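Local coordinates for protein UDP-glucose 6-dehydrogenase (Pyrobaculum islandicum, PDB 3VTF) that probably catalyses the NAD-dependent oxidation of UDP-glucose to UDP-glucuronate, a step in nucleotide-sugar biosynthesis, at residues V48-N53 with E89-A94; E93-T98 with R129-K134; D99-A104 with R136-V141. All blocks are in the same frame, centred on the assembly; numbering follows the deposited sequence.

Interaction 1 (V48-N53 with E89-A94)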
loop_
_atom_site.group_PDB
_atom_site.type_symbol
_atom_site.label_atom_id
_atom_site.label_comp_id
_atom_site.label_asym_id
_atom_site.label_seq_id
_atom_site.Cartn_x
_atom_site.Cartn_y
_atom_site.Cartn_z
ATOM N N VAL A 48 -34.054 15.634 7.909
ATOM C CA VAL A 48 -34.453 16.739 7.063
ATOM C C VAL A 48 -33.272 17.122 6.161
ATOM O O VAL A 48 -32.217 17.538 6.650
ATOM C CB VAL A 48 -34.916 17.989 7.903
ATOM C CG1 VAL A 48 -35.406 19.073 6.941
ATOM C CG2 VAL A 48 -36.009 17.617 8.924
ATOM N N GLY A 49 -33.428 17.000 4.854
ATOM C CA GLY A 49 -32.348 17.316 3.927
ATOM C C GLY A 49 -32.528 18.657 3.266
ATOM O O GLY A 49 -33.645 19.220 3.263
ATOM N N TYR A 50 -31.438 19.165 2.707
ATOM C CA TYR A 50 -31.506 20.423 1.931
ATOM C C TYR A 50 -30.345 20.429 0.996
ATOM O O TYR A 50 -29.235 19.956 1.357
ATOM C CB TYR A 50 -31.503 21.643 2.888
ATOM C CG TYR A 50 -31.577 22.920 2.111
ATOM C CD1 TYR A 50 -32.822 23.378 1.598
ATOM C CD2 TYR A 50 -30.419 23.625 1.783
ATOM C CE1 TYR A 50 -32.886 24.562 0.830
ATOM C CE2 TYR A 50 -30.473 24.799 0.995
ATOM C CZ TYR A 50 -31.736 25.241 0.544
ATOM O OH TYR A 50 -31.833 26.397 -0.202
ATOM N N ASP A 51 -30.539 21.003 -0.189
ATOM C CA ASP A 51 -29.457 21.259 -1.109
ATOM C C ASP A 51 -29.622 22.645 -1.739
ATOM O O ASP A 51 -30.771 23.140 -1.881
ATOM C CB ASP A 51 -29.501 20.224 -2.239
ATOM C CG ASP A 51 -28.270 20.235 -3.081
ATOM O OD1 ASP A 51 -27.318 19.512 -2.742
ATOM O OD2 ASP A 51 -28.235 20.912 -4.125
ATOM N N VAL A 52 -28.518 23.259 -2.121
ATOM C CA VAL A 52 -28.563 24.598 -2.758
ATOM C C VAL A 52 -29.414 24.551 -4.066
ATOM O O VAL A 52 -29.952 25.553 -4.482
ATOM C CB VAL A 52 -27.116 25.111 -3.075
ATOM C CG1 VAL A 52 -26.456 24.210 -4.116
ATOM C CG2 VAL A 52 -27.087 26.602 -3.529
ATOM N N ASN A 53 -29.536 23.390 -4.701
ATOM C CA ASN A 53 -30.221 23.345 -6.004
ATOM C C ASN A 53 -31.689 22.940 -5.826
ATOM O O ASN A 53 -31.953 21.820 -5.463
ATOM C CB ASN A 53 -29.413 22.457 -6.920
ATOM C CG ASN A 53 -30.020 22.341 -8.331
ATOM O OD1 ASN A 53 -31.220 22.509 -8.524
ATOM N ND2 ASN A 53 -29.162 22.071 -9.316
ATOM N N GLU A 89 -37.195 24.062 3.029
ATOM C CA GLU A 89 -37.139 25.165 2.054
ATOM C C GLU A 89 -35.874 25.965 2.214
ATOM O O GLU A 89 -35.527 26.759 1.334
ATOM C CB GLU A 89 -38.362 26.116 2.256
ATOM C CG GLU A 89 -39.680 25.451 1.964
ATOM C CD GLU A 89 -39.724 24.987 0.516
ATOM O OE1 GLU A 89 -39.248 25.704 -0.401
ATOM O OE2 GLU A 89 -40.217 23.867 0.285
ATOM N N SER A 90 -35.123 25.772 3.325
ATOM C CA SER A 90 -33.847 26.500 3.414
ATOM C C SER A 90 -32.895 25.719 4.332
ATOM O O SER A 90 -33.363 24.886 5.077
ATOM C CB SER A 90 -34.031 27.937 3.983
ATOM O OG SER A 90 -34.323 27.869 5.333
ATOM N N ALA A 91 -31.604 25.975 4.206
ATOM C CA ALA A 91 -30.607 25.278 5.098
ATOM C C ALA A 91 -30.951 25.587 6.526
ATOM O O ALA A 91 -31.056 24.683 7.369
ATOM C CB ALA A 91 -29.188 25.761 4.783
ATOM N N GLU A 92 -31.241 26.862 6.807
ATOM C CA GLU A 92 -31.495 27.275 8.218
ATOM C C GLU A 92 -32.686 26.599 8.834
ATOM O O GLU A 92 -32.675 26.202 10.023
ATOM C CB GLU A 92 -31.688 28.797 8.295
ATOM C CG GLU A 92 -30.445 29.598 7.952
ATOM C CD GLU A 92 -30.172 29.799 6.453
ATOM O OE1 GLU A 92 -30.875 29.263 5.517
ATOM O OE2 GLU A 92 -29.187 30.523 6.179
ATOM N N GLU A 93 -33.739 26.410 8.037
ATOM C CA GLU A 93 -34.904 25.711 8.602
ATOM C C GLU A 93 -34.598 24.224 8.828
ATOM O O GLU A 93 -35.164 23.653 9.761
ATOM C CB GLU A 93 -36.110 25.797 7.677
ATOM C CG GLU A 93 -36.706 27.207 7.518
ATOM C CD GLU A 93 -37.565 27.262 6.251
ATOM O OE1 GLU A 93 -38.550 26.475 6.151
ATOM O OE2 GLU A 93 -37.198 28.001 5.311
ATOM N N ALA A 94 -33.804 23.584 7.935
ATOM C CA ALA A 94 -33.418 22.150 8.178
ATOM C C ALA A 94 -32.695 22.050 9.519
ATOM O O ALA A 94 -33.009 21.212 10.380
ATOM C CB ALA A 94 -32.524 21.637 7.079
#
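Tyr50 and Val48 of strand 46-50 pack against the first turn of helix 91-96, a strand-to-helix contact in the Rossmann-type NAD-binding domain, where the short helix lies against the sheet. The interface is carried by van der Waals contacts, with no hydrogen bond crossing it. The Tyr50 ring lies with one face against the backbone at the helix start: Ser90 C and Ala91 N both sit over its centre, Ala91 N 3.4 Å above the ring plane. CG is anti to the backbone N (chi1 -180°), which carries the ring out to this turn, and Ala91 CB packs on the ring at Tyr50 CD2, 3.9 Å away. The turn itself is fixed by Ser90, the N-cap, whose OG accepts from Glu93 N at 3.1 Å and also donates to Glu93 OE2 from above the carboxylate plane. One residue beyond Tyr50, Asp51, a predicted NAD(+) ligand, turns away from the helix; its OD2 accepts from Asn53 N in an Asx turn, while OD1 takes the backbone N-H of Leu29. Deeper in the contact Ala94 points at the strand and meets the valine, with Val48 CG1 3.9 Å from Ala94 CB.

Interaction 2 (E93-T98 with R129-K134)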
loop_
_atom_site.group_PDB
_atom_site.type_symbol
_atom_site.label_atom_id
_atom_site.label_comp_id
_atom_site.label_asym_id
_atom_site.label_seq_id
_atom_site.Cartn_x
_atom_site.Cartn_y
_atom_site.Cartn_z
ATOM N N GLU A 93 -33.739 26.410 8.037
ATOM C CA GLU A 93 -34.904 25.711 8.602
ATOM C C GLU A 93 -34.598 24.224 8.828
ATOM O O GLU A 93 -35.164 23.653 9.761
ATOM C CB GLU A 93 -36.110 25.797 7.677
ATOM C CG GLU A 93 -36.706 27.207 7.518
ATOM C CD GLU A 93 -37.565 27.262 6.251
ATOM O OE1 GLU A 93 -38.550 26.475 6.151
ATOM O OE2 GLU A 93 -37.198 28.001 5.311
ATOM N N ALA A 94 -33.804 23.584 7.935
ATOM C CA ALA A 94 -33.418 22.150 8.178
ATOM C C ALA A 94 -32.695 22.050 9.519
ATOM O O ALA A 94 -33.009 21.212 10.380
ATOM C CB ALA A 94 -32.524 21.637 7.079
ATOM N N VAL A 95 -31.723 22.937 9.699
ATOM C CA VAL A 95 -30.950 22.958 10.943
ATOM C C VAL A 95 -31.859 23.168 12.175
ATOM O O VAL A 95 -31.726 22.461 13.234
ATOM C CB VAL A 95 -29.879 24.059 10.861
ATOM C CG1 VAL A 95 -29.130 24.153 12.162
ATOM C CG2 VAL A 95 -28.908 23.720 9.717
ATOM N N ALA A 96 -32.742 24.179 12.097
ATOM C CA ALA A 96 -33.486 24.582 13.334
ATOM C C ALA A 96 -34.444 23.496 13.746
ATOM O O ALA A 96 -34.788 23.386 14.915
ATOM C CB ALA A 96 -34.219 25.913 13.147
ATOM N N ALA A 97 -34.796 22.613 12.808
ATOM C CA ALA A 97 -35.777 21.591 13.076
ATOM C C ALA A 97 -35.088 20.272 13.601
ATOM O O ALA A 97 -35.754 19.293 13.957
ATOM C CB ALA A 97 -36.640 21.341 11.790
ATOM N N THR A 98 -33.767 20.262 13.721
ATOM C CA THR A 98 -33.069 19.030 14.100
ATOM C C THR A 98 -32.072 19.265 15.265
ATOM O O THR A 98 -31.975 20.357 15.754
ATOM C CB THR A 98 -32.341 18.440 12.847
ATOM O OG1 THR A 98 -31.462 19.423 12.327
ATOM C CG2 THR A 98 -33.362 18.083 11.663
ATOM N N ARG A 129 -26.752 30.054 11.813
ATOM C CA ARG A 129 -28.091 30.782 11.801
ATOM C C ARG A 129 -29.230 29.885 12.280
ATOM O O ARG A 129 -30.106 30.276 13.042
ATOM C CB ARG A 129 -28.288 31.266 10.384
ATOM C CG ARG A 129 -27.389 32.466 10.087
ATOM C CD ARG A 129 -27.843 33.228 8.849
ATOM N NE ARG A 129 -27.662 32.397 7.681
ATOM C CZ ARG A 129 -26.561 32.360 6.911
ATOM N NH1 ARG A 129 -25.547 33.155 7.123
ATOM N NH2 ARG A 129 -26.509 31.539 5.878
ATOM N N GLY A 130 -29.189 28.598 11.924
ATOM C CA GLY A 130 -30.286 27.716 12.359
ATOM C C GLY A 130 -30.197 27.495 13.848
ATOM O O GLY A 130 -31.223 27.419 14.547
ATOM N N ILE A 131 -28.965 27.387 14.368
ATOM C CA ILE A 131 -28.769 27.170 15.769
ATOM C C ILE A 131 -29.283 28.396 16.542
ATOM O O ILE A 131 -29.874 28.250 17.637
ATOM C CB ILE A 131 -27.262 26.891 16.007
ATOM C CG1 ILE A 131 -26.892 25.463 15.483
ATOM C CG2 ILE A 131 -26.922 26.914 17.500
ATOM C CD1 ILE A 131 -25.377 25.079 15.660
ATOM N N ARG A 132 -28.937 29.575 16.029
ATOM C CA ARG A 132 -29.329 30.836 16.692
ATOM C C ARG A 132 -30.873 30.887 16.832
ATOM O O ARG A 132 -31.398 31.149 17.901
ATOM C CB ARG A 132 -28.860 31.983 15.830
ATOM C CG ARG A 132 -28.992 33.313 16.593
ATOM C CD ARG A 132 -28.669 34.456 15.704
ATOM N NE ARG A 132 -29.085 35.641 16.423
ATOM C CZ ARG A 132 -28.737 36.869 16.086
ATOM N NH1 ARG A 132 -27.935 37.068 15.055
ATOM N NH2 ARG A 132 -29.196 37.890 16.788
ATOM N N ALA A 133 -31.570 30.520 15.749
ATOM C CA ALA A 133 -33.054 30.453 15.734
ATOM C C ALA A 133 -33.519 29.365 16.659
ATOM O O ALA A 133 -34.507 29.538 17.380
ATOM C CB ALA A 133 -33.535 30.219 14.325
ATOM N N LYS A 134 -32.822 28.224 16.703
ATOM C CA LYS A 134 -33.301 27.116 17.589
ATOM C C LYS A 134 -33.182 27.489 19.063
ATOM O O LYS A 134 -33.958 27.017 19.922
ATOM C CB LYS A 134 -32.493 25.778 17.350
ATOM C CG LYS A 134 -33.100 24.591 18.052
ATOM C CD LYS A 134 -32.511 23.184 17.687
ATOM C CE LYS A 134 -31.124 23.002 18.232
ATOM N NZ LYS A 134 -30.626 21.579 18.145
#
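Val95 meets Gly130 through CG1, which stands anti to its backbone N (chi1 177°), and Lys134 reaches Thr98 by a chain that is extended except for a bend at chi3 (71°). The first torsion lays the valine methyl on the glycine backbone, with Val95 CG1 3.8 Å from Gly130 CA. The same methyl also touches the Ile131 side chain, CG1 to CG1. Helix 91-96 and helix 118-134 come together closely here: the CA atoms of Ala96 and Gly130 are only 4.6 Å apart, and a CB built on Gly130 would run into Val95 CB, so the absence of a side chain is what permits this approach. Beside it, Ala96 CB rests 3.6 Å from Gly130 O.

One turn further on, Lys134 lays its aliphatic part along the end of the shorter helix. Its CD lies 3.6 Å from Ala96 O, and the bend about CG-CD turns CE and NZ toward Thr98 O, which NZ meets at 3.0 Å, a hydrogen bond whose exact geometry is uncertain because the position of NZ is less sure. The ammonium also bonds Trp137 O and forms a salt bridge with Asp99. A methionine in its place would probably leave Asp99 without this charged mate and the carbonyls of Thr98 and Trp137 without their shared donor.

Thr98, just after the short helix, hydrogen-bonds through OG1 to Ser25 OG of strand 23-27, while its side chain packs on Val48 of strand 46-50. On the other helix, Ile131 continues onto His138, just ahead of strand 139-142. The two helices thus lie side by side over one face of the parallel strands, helix 118-134 being the crossover between strands 100-103 and 139-142.

Interaction 3 (D99-A104 with R136-V141)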
loop_
_atom_site.group_PDB
_atom_site.type_symbol
_atom_site.label_atom_id
_atom_site.label_comp_id
_atom_site.label_asym_id
_atom_site.label_seq_id
_atom_site.Cartn_x
_atom_site.Cartn_y
_atom_site.Cartn_z
ATOM N N ASP A 99 -31.315 18.240 15.676
ATOM C CA ASP A 99 -30.344 18.389 16.748
ATOM C C ASP A 99 -28.905 18.196 16.290
ATOM O O ASP A 99 -27.982 18.588 16.992
ATOM C CB ASP A 99 -30.624 17.404 17.808
ATOM C CG ASP A 99 -31.911 17.765 18.582
ATOM O OD1 ASP A 99 -32.132 18.971 18.805
ATOM O OD2 ASP A 99 -32.635 16.836 18.925
ATOM N N ALA A 100 -28.710 17.599 15.103
ATOM C CA ALA A 100 -27.363 17.568 14.510
ATOM C C ALA A 100 -27.447 17.707 13.008
ATOM O O ALA A 100 -28.445 17.269 12.386
ATOM C CB ALA A 100 -26.726 16.197 14.874
ATOM N N THR A 101 -26.465 18.398 12.400
ATOM C CA THR A 101 -26.508 18.658 10.940
ATOM C C THR A 101 -25.217 18.046 10.351
ATOM O O THR A 101 -24.105 18.355 10.834
ATOM C CB THR A 101 -26.477 20.165 10.648
ATOM O OG1 THR A 101 -27.698 20.719 11.158
ATOM C CG2 THR A 101 -26.372 20.486 9.077
ATOM N N PHE A 102 -25.384 17.123 9.390
ATOM C CA PHE A 102 -24.232 16.626 8.619
ATOM C C PHE A 102 -23.924 17.547 7.449
ATOM O O PHE A 102 -24.738 17.719 6.521
ATOM C CB PHE A 102 -24.568 15.206 8.103
ATOM C CG PHE A 102 -24.633 14.218 9.263
ATOM C CD1 PHE A 102 -23.544 13.392 9.527
ATOM C CD2 PHE A 102 -25.760 14.129 10.083
ATOM C CE1 PHE A 102 -23.558 12.543 10.603
ATOM C CE2 PHE A 102 -25.774 13.265 11.175
ATOM C CZ PHE A 102 -24.687 12.472 11.434
ATOM N N ILE A 103 -22.729 18.129 7.434
ATOM C CA ILE A 103 -22.390 18.956 6.288
ATOM C C ILE A 103 -21.742 18.030 5.292
ATOM O O ILE A 103 -20.661 17.420 5.576
ATOM C CB ILE A 103 -21.415 20.085 6.699
ATOM C CG1 ILE A 103 -22.138 21.039 7.687
ATOM C CG2 ILE A 103 -20.791 20.800 5.467
ATOM C CD1 ILE A 103 -21.142 22.062 8.288
ATOM N N ALA A 104 -22.330 17.987 4.088
ATOM C CA ALA A 104 -21.845 17.058 3.057
ATOM C C ALA A 104 -21.680 17.758 1.738
ATOM O O ALA A 104 -21.793 17.125 0.698
ATOM C CB ALA A 104 -22.805 15.838 2.892
ATOM N N ARG A 136 -30.982 26.287 21.202
ATOM C CA ARG A 136 -30.375 25.329 22.156
ATOM C C ARG A 136 -29.288 24.493 21.488
ATOM O O ARG A 136 -29.097 24.621 20.317
ATOM C CB ARG A 136 -31.402 24.482 22.928
ATOM C CG ARG A 136 -32.290 23.645 22.065
ATOM C CD ARG A 136 -33.699 23.378 22.654
ATOM N NE ARG A 136 -34.333 22.428 21.707
ATOM C CZ ARG A 136 -35.159 22.762 20.717
ATOM N NH1 ARG A 136 -35.615 24.003 20.551
ATOM N NH2 ARG A 136 -35.593 21.836 19.920
ATOM N N TRP A 137 -28.601 23.694 22.265
ATOM C CA TRP A 137 -27.404 22.991 21.803
ATOM C C TRP A 137 -27.718 22.215 20.550
ATOM O O TRP A 137 -28.864 21.708 20.364
ATOM C CB TRP A 137 -27.001 22.024 22.865
ATOM C CG TRP A 137 -25.818 21.156 22.476
ATOM C CD1 TRP A 137 -24.470 21.451 22.679
ATOM C CD2 TRP A 137 -25.837 19.796 21.892
ATOM N NE1 TRP A 137 -23.686 20.436 22.248
ATOM C CE2 TRP A 137 -24.431 19.403 21.758
ATOM C CE3 TRP A 137 -26.841 18.927 21.405
ATOM C CZ2 TRP A 137 -24.054 18.174 21.232
ATOM C CZ3 TRP A 137 -26.449 17.663 20.883
ATOM C CH2 TRP A 137 -25.075 17.291 20.810
ATOM N N HIS A 138 -26.716 22.145 19.685
ATOM C CA HIS A 138 -26.791 21.432 18.406
ATOM C C HIS A 138 -25.418 20.824 18.125
ATOM O O HIS A 138 -24.401 21.336 18.595
ATOM C CB HIS A 138 -26.981 22.449 17.298
ATOM C CG HIS A 138 -27.671 21.879 16.047
ATOM N ND1 HIS A 138 -26.974 21.587 14.912
ATOM C CD2 HIS A 138 -29.004 21.561 15.782
ATOM C CE1 HIS A 138 -27.810 21.093 13.978
ATOM N NE2 HIS A 138 -29.048 21.081 14.506
ATOM N N LEU A 139 -25.381 19.738 17.321
ATOM C CA LEU A 139 -24.112 19.169 16.890
ATOM C C LEU A 139 -23.842 19.435 15.428
ATOM O O LEU A 139 -24.669 19.153 14.567
ATOM C CB LEU A 139 -24.106 17.645 17.170
ATOM C CG LEU A 139 -22.896 16.824 16.662
ATOM C CD1 LEU A 139 -21.579 17.242 17.333
ATOM C CD2 LEU A 139 -23.158 15.351 16.951
ATOM N N VAL A 140 -22.662 19.941 15.112
ATOM C CA VAL A 140 -22.336 20.205 13.706
ATOM C C VAL A 140 -21.353 19.081 13.263
ATOM O O VAL A 140 -20.257 18.911 13.863
ATOM C CB VAL A 140 -21.559 21.531 13.626
ATOM C CG1 VAL A 140 -21.249 21.852 12.170
ATOM C CG2 VAL A 140 -22.446 22.641 14.262
ATOM N N VAL A 141 -21.732 18.312 12.249
ATOM C CA VAL A 141 -20.866 17.172 11.877
ATOM C C VAL A 141 -20.362 17.391 10.456
ATOM O O VAL A 141 -21.181 17.621 9.506
ATOM C CB VAL A 141 -21.704 15.835 11.943
ATOM C CG1 VAL A 141 -20.796 14.578 11.597
ATOM C CG2 VAL A 141 -22.385 15.651 13.320
HETATM O O HOH W 1 -33.155 20.394 21.110
#
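Strand 100-103 pairs in parallel with Leu139 to Val141, Ala100 facing Leu139 and Phe102 facing Val141, and this tight ladder gives way to a looser, water-bearing end near Asp99 and Arg136. Four backbone bonds alternate along it: Leu139 N to Asp99 O, just ahead of the strand, Thr101 N to Leu139 O, Val141 N to Thr101 O, and Ile103 N to Val141 O. On the face bearing Ala100, Phe102, Leu139 and Val141, the Phe102 ring takes a CH-pi contact from Val141 CB, 4.2 Å from the ring centroid. Val141 CG1, anti to its backbone N (chi1 -178°), reaches Phe102 CE1 at 3.6 Å. On the other face Ile103 CD1 crosses to Val140 CG1, against helix 118-134.

At the start of the pair the His138 ring tucks under the backbone, with Asp99 O 3.3 Å above its plane, near the rim. Beyond it the contact thins: a water donates to Asp99 OD1 (2.9 Å), but its link to NE of the exposed Arg136 is doubtful, being modelled too close. Asp99 also has a direct charged partner in Lys134. With helix 118-134 connecting the strands, this is a beta-alpha-beta crossover of the Rossmann-type NAD-binding domain.

All three contacts lie within the NAD-binding domain, on one side of the chain's centre. Interactions 1 and 2 share Glu93 and Ala94, with centres about 10 Å apart, and are further joined by a salt bridge from Glu92 to Arg129. Interaction 3 is centred about 9 Å from interaction 2 and about 13 Å from interaction 1, which it does not touch. Along the chain interaction 1 closes before interaction 3 opens, whereas the segments of interactions 2 and 3 alternate. Interaction 1 sets helix 91-96 on strand 46-50, interaction 2 sets it against helix 118-134, and interaction 3 pairs the strands that helix 118-134 connects, so together they join part of one helical layer to the sheet of the domain.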